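Local structure of cell division control protein 4 (Saccharomyces cerevisiae, 3V7D) at residues T397-E411 with D434-L446. The protein recognises phosphorylated targets such as the CDK inhibitor SIC1 as the substrate-binding subunit of an SCF ubiquitin ligase, which marks them for proteasomal degradation. The protein carries 1 engineered substitution. Sequence-based numbering, arbitrary orientation.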
# COMPACT_ATOMS: atom_id res chain seq x y z
N THR B 397 -15.78 13.64 -9.37
CA THR B 397 -16.60 13.65 -8.16
C THR B 397 -15.98 12.78 -7.06
O THR B 397 -16.13 13.07 -5.87
CB THR B 397 -18.03 13.16 -8.45
OG1 THR B 397 -17.97 11.91 -9.15
CG2 THR B 397 -18.77 14.17 -9.31
N THR B 398 -15.28 11.73 -7.47
CA THR B 398 -14.67 10.81 -6.51
C THR B 398 -13.59 9.96 -7.16
O THR B 398 -13.63 9.70 -8.36
CB THR B 398 -15.73 9.88 -5.85
OG1 THR B 398 -15.10 9.07 -4.85
CG2 THR B 398 -16.37 8.97 -6.89
N PHE B 399 -12.62 9.54 -6.36
CA PHE B 399 -11.66 8.53 -6.80
C PHE B 399 -11.09 7.81 -5.59
O PHE B 399 -11.17 8.31 -4.47
CB PHE B 399 -10.54 9.13 -7.65
CG PHE B 399 -9.46 9.84 -6.86
CD1 PHE B 399 -9.57 11.19 -6.58
CD2 PHE B 399 -8.34 9.15 -6.41
CE1 PHE B 399 -8.58 11.84 -5.87
CE2 PHE B 399 -7.35 9.80 -5.69
CZ PHE B 399 -7.47 11.14 -5.42
N TYR B 400 -10.51 6.64 -5.82
CA TYR B 400 -9.82 5.93 -4.77
C TYR B 400 -8.58 5.31 -5.38
O TYR B 400 -8.55 5.06 -6.59
CB TYR B 400 -10.71 4.86 -4.14
CG TYR B 400 -10.29 4.48 -2.73
CD1 TYR B 400 -10.73 5.23 -1.64
CD2 TYR B 400 -9.47 3.39 -2.49
CE1 TYR B 400 -10.36 4.89 -0.35
CE2 TYR B 400 -9.09 3.04 -1.20
CZ TYR B 400 -9.54 3.80 -0.14
OH TYR B 400 -9.17 3.46 1.15
N VAL B 401 -7.56 5.07 -4.56
CA VAL B 401 -6.28 4.68 -5.12
C VAL B 401 -5.43 3.82 -4.19
O VAL B 401 -5.49 3.96 -2.96
CB VAL B 401 -5.48 5.93 -5.56
CG1 VAL B 401 -4.93 6.67 -4.34
CG2 VAL B 401 -4.36 5.56 -6.52
N SER B 402 -4.67 2.92 -4.79
CA SER B 402 -3.62 2.19 -4.10
C SER B 402 -2.36 2.34 -4.94
O SER B 402 -2.37 3.07 -5.93
CB SER B 402 -3.99 0.71 -3.98
OG SER B 402 -3.96 0.09 -5.26
N ASP B 403 -1.29 1.66 -4.56
CA ASP B 403 -0.06 1.71 -5.34
C ASP B 403 -0.24 1.06 -6.70
O ASP B 403 0.47 1.38 -7.64
CB ASP B 403 1.09 1.03 -4.59
CG ASP B 403 1.55 1.81 -3.38
OD1 ASP B 403 1.27 3.03 -3.28
OD2 ASP B 403 2.21 1.20 -2.51
N ASN B 404 -1.22 0.16 -6.80
CA ASN B 404 -1.42 -0.62 -8.01
C ASN B 404 -2.58 -0.15 -8.90
O ASN B 404 -2.53 -0.31 -10.11
CB ASN B 404 -1.61 -2.09 -7.64
CG ASN B 404 -0.35 -2.73 -7.11
OD1 ASN B 404 0.75 -2.47 -7.61
ND2 ASN B 404 -0.49 -3.57 -6.09
N ILE B 405 -3.60 0.42 -8.28
CA ILE B 405 -4.86 0.69 -8.97
C ILE B 405 -5.39 2.09 -8.67
O ILE B 405 -5.37 2.54 -7.53
CB ILE B 405 -5.94 -0.34 -8.57
CG1 ILE B 405 -5.61 -1.72 -9.15
CG2 ILE B 405 -7.32 0.09 -9.03
CD1 ILE B 405 -5.89 -1.82 -10.64
N LEU B 406 -5.88 2.77 -9.71
CA LEU B 406 -6.67 3.98 -9.56
C LEU B 406 -8.08 3.73 -10.10
O LEU B 406 -8.24 3.23 -11.22
CB LEU B 406 -6.03 5.15 -10.30
CG LEU B 406 -6.88 6.42 -10.50
CD1 LEU B 406 -7.11 7.13 -9.18
CD2 LEU B 406 -6.25 7.38 -11.53
N VAL B 407 -9.09 4.06 -9.31
CA VAL B 407 -10.47 4.04 -9.78
C VAL B 407 -11.04 5.44 -9.62
O VAL B 407 -10.97 6.01 -8.54
CB VAL B 407 -11.34 3.05 -8.98
CG1 VAL B 407 -12.78 3.09 -9.48
CG2 VAL B 407 -10.80 1.63 -9.09
N SER B 408 -11.58 6.01 -10.70
CA SER B 408 -12.08 7.38 -10.65
C SER B 408 -13.50 7.50 -11.20
O SER B 408 -13.92 6.69 -12.03
CB SER B 408 -11.14 8.33 -11.40
OG SER B 408 -10.90 7.87 -12.72
N GLY B 409 -14.23 8.50 -10.74
CA GLY B 409 -15.61 8.67 -11.16
C GLY B 409 -16.00 10.11 -11.44
O GLY B 409 -15.52 11.06 -10.81
N SER B 410 -16.89 10.27 -12.41
CA SER B 410 -17.48 11.56 -12.73
C SER B 410 -18.74 11.29 -13.53
O SER B 410 -19.09 10.13 -13.76
CB SER B 410 -16.52 12.42 -13.54
OG SER B 410 -16.31 11.88 -14.83
N GLU B 411 -19.41 12.35 -13.96
CA GLU B 411 -20.64 12.21 -14.73
C GLU B 411 -20.45 11.29 -15.93
O GLU B 411 -19.58 11.52 -16.77
CB GLU B 411 -21.14 13.58 -15.18
CG GLU B 411 -22.46 13.54 -15.91
CD GLU B 411 -23.03 14.93 -16.14
OE1 GLU B 411 -23.64 15.49 -15.21
OE2 GLU B 411 -22.85 15.46 -17.26
N ASP B 434 -25.15 7.34 -14.03
CA ASP B 434 -25.15 8.72 -14.51
C ASP B 434 -24.15 9.55 -13.71
O ASP B 434 -23.51 10.45 -14.25
CB ASP B 434 -26.54 9.34 -14.40
CG ASP B 434 -27.54 8.71 -15.35
OD1 ASP B 434 -27.16 8.38 -16.49
OD2 ASP B 434 -28.72 8.56 -14.95
N GLN B 435 -24.04 9.25 -12.42
CA GLN B 435 -23.06 9.90 -11.56
C GLN B 435 -22.41 8.86 -10.65
O GLN B 435 -23.03 7.86 -10.29
CB GLN B 435 -23.72 10.97 -10.69
CG GLN B 435 -24.46 12.05 -11.46
CD GLN B 435 -23.55 13.18 -11.91
OE1 GLN B 435 -22.34 13.16 -11.67
NE2 GLN B 435 -24.14 14.19 -12.54
N ILE B 436 -21.15 9.11 -10.30
CA ILE B 436 -20.47 8.30 -9.30
C ILE B 436 -20.22 9.20 -8.10
O ILE B 436 -19.38 10.09 -8.16
CB ILE B 436 -19.12 7.77 -9.81
CG1 ILE B 436 -19.28 7.20 -11.22
CG2 ILE B 436 -18.56 6.73 -8.84
CD1 ILE B 436 -20.17 5.98 -11.30
N TRP B 437 -20.95 8.98 -7.02
CA TRP B 437 -20.86 9.87 -5.87
C TRP B 437 -19.67 9.53 -4.97
O TRP B 437 -19.01 10.42 -4.44
CB TRP B 437 -22.16 9.86 -5.06
CG TRP B 437 -23.34 10.35 -5.84
CD1 TRP B 437 -24.50 9.66 -6.10
CD2 TRP B 437 -23.48 11.61 -6.50
NE1 TRP B 437 -25.35 10.43 -6.86
CE2 TRP B 437 -24.74 11.63 -7.12
CE3 TRP B 437 -22.65 12.74 -6.62
CZ2 TRP B 437 -25.20 12.73 -7.85
CZ3 TRP B 437 -23.11 13.83 -7.34
CH2 TRP B 437 -24.37 13.81 -7.94
N SER B 438 -19.40 8.25 -4.81
CA SER B 438 -18.31 7.83 -3.94
C SER B 438 -17.80 6.45 -4.35
O SER B 438 -18.59 5.56 -4.64
CB SER B 438 -18.78 7.81 -2.48
OG SER B 438 -17.70 7.56 -1.61
N VAL B 439 -16.48 6.30 -4.37
CA VAL B 439 -15.88 5.02 -4.71
C VAL B 439 -14.80 4.66 -3.68
O VAL B 439 -14.08 5.52 -3.17
CB VAL B 439 -15.31 5.01 -6.16
CG1 VAL B 439 -13.99 5.77 -6.25
CG2 VAL B 439 -15.12 3.59 -6.63
N ASN B 440 -14.71 3.38 -3.37
CA ASN B 440 -13.77 2.88 -2.37
C ASN B 440 -13.49 1.42 -2.69
O ASN B 440 -14.40 0.68 -3.07
CB ASN B 440 -14.39 3.02 -0.97
CG ASN B 440 -13.37 2.85 0.15
OD1 ASN B 440 -12.56 1.92 0.15
ND2 ASN B 440 -13.40 3.76 1.13
N PHE B 441 -12.24 1.00 -2.55
CA PHE B 441 -11.93 -0.41 -2.75
C PHE B 441 -10.85 -0.91 -1.81
O PHE B 441 -10.01 -0.15 -1.34
CB PHE B 441 -11.58 -0.71 -4.21
CG PHE B 441 -10.27 -0.12 -4.66
CD1 PHE B 441 -9.07 -0.79 -4.44
CD2 PHE B 441 -10.23 1.09 -5.34
CE1 PHE B 441 -7.86 -0.25 -4.86
CE2 PHE B 441 -9.03 1.64 -5.76
CZ PHE B 441 -7.85 0.97 -5.52
N LYS B 442 -10.90 -2.21 -1.53
CA LYS B 442 -9.85 -2.87 -0.78
C LYS B 442 -9.80 -4.33 -1.22
O LYS B 442 -10.81 -5.04 -1.16
CB LYS B 442 -10.10 -2.79 0.73
CG LYS B 442 -8.87 -3.16 1.56
CD LYS B 442 -9.12 -3.05 3.06
CE LYS B 442 -9.96 -4.20 3.59
NZ LYS B 442 -9.93 -4.28 5.09
N GLY B 443 -8.64 -4.75 -1.69
CA GLY B 443 -8.46 -6.12 -2.15
C GLY B 443 -9.40 -6.50 -3.28
O GLY B 443 -9.38 -5.90 -4.36
N LYS B 444 -10.23 -7.51 -3.03
CA LYS B 444 -11.08 -8.08 -4.06
C LYS B 444 -12.39 -7.31 -4.24
O LYS B 444 -13.17 -7.61 -5.15
CB LYS B 444 -11.41 -9.53 -3.70
CG LYS B 444 -12.04 -9.68 -2.32
CD LYS B 444 -12.37 -11.13 -1.99
CE LYS B 444 -13.80 -11.47 -2.38
NZ LYS B 444 -14.02 -12.93 -2.43
N THR B 445 -12.64 -6.34 -3.37
CA THR B 445 -13.94 -5.69 -3.33
C THR B 445 -13.86 -4.21 -3.68
O THR B 445 -13.08 -3.45 -3.09
CB THR B 445 -14.60 -5.83 -1.95
OG1 THR B 445 -14.66 -7.22 -1.59
CG2 THR B 445 -16.02 -5.26 -1.97
N LEU B 446 -14.68 -3.81 -4.65
CA LEU B 446 -14.79 -2.42 -5.06
C LEU B 446 -16.24 -1.98 -4.86
O LEU B 446 -17.17 -2.64 -5.32
CB LEU B 446 -14.36 -2.28 -6.52
CG LEU B 446 -14.76 -1.05 -7.36
CD1 LEU B 446 -14.18 0.21 -6.79
CD2 LEU B 446 -14.32 -1.23 -8.81
O HOH W 1 -20.31 11.73 -11.00
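Two neighbouring blades of the WD40 beta-propeller meet face to face where Thr397, Thr398 and Tyr400 of strand 397-401 lie on Ile436, Val439 and Phe441 of strand 435-442. The two strands run almost parallel, with axes 5.6 Å apart. At one end Thr397 OG1 donates to Ile436 O over 2.5 Å, lying in the carbonyl plane. A water donates to the same hydroxyl oxygen and to Gln435 OE1 and accepts from Ile436 N, so it bridges the blades beside the direct bond. Next along, Thr398 has OG1 anti to its own N (chi1 -176°), which sets the oxygen to accept from Val439 N at 3.1 Å, while its CG2 rests on Ile436 CG2. Strand 397-401 is the first strand of the WD 7 blade, its hairpin partner being 405-410; strand 435-442 edges the next sheet, which strand 113-118 from near the start of the propeller completes on the far side. Between the sheets Val407 sends CG1 to Val439 CG2 and CG2 to Phe441 CE2 at 3.8 Å. Phe441 takes the edge of Tyr400 on its face, centroids 5.3 Å apart and planes at 73°, and its CZ meets Ile405 CG2. The Tyr400 ring also lies alongside the Asn440 side chain, ring and amide stacked with planes 26° apart, and Asn440 CA sits over the same ring, 4.2 Å from its centroid. A serine in place of Tyr400 would probably leave one Phe441 face and the Asn440 amide without their aromatic neighbour and open a gap between the blades. At the Thr397 end the contact reaches the bound peptide: Thr397 packs on its backbone and Trp437 on one of its polar side chains.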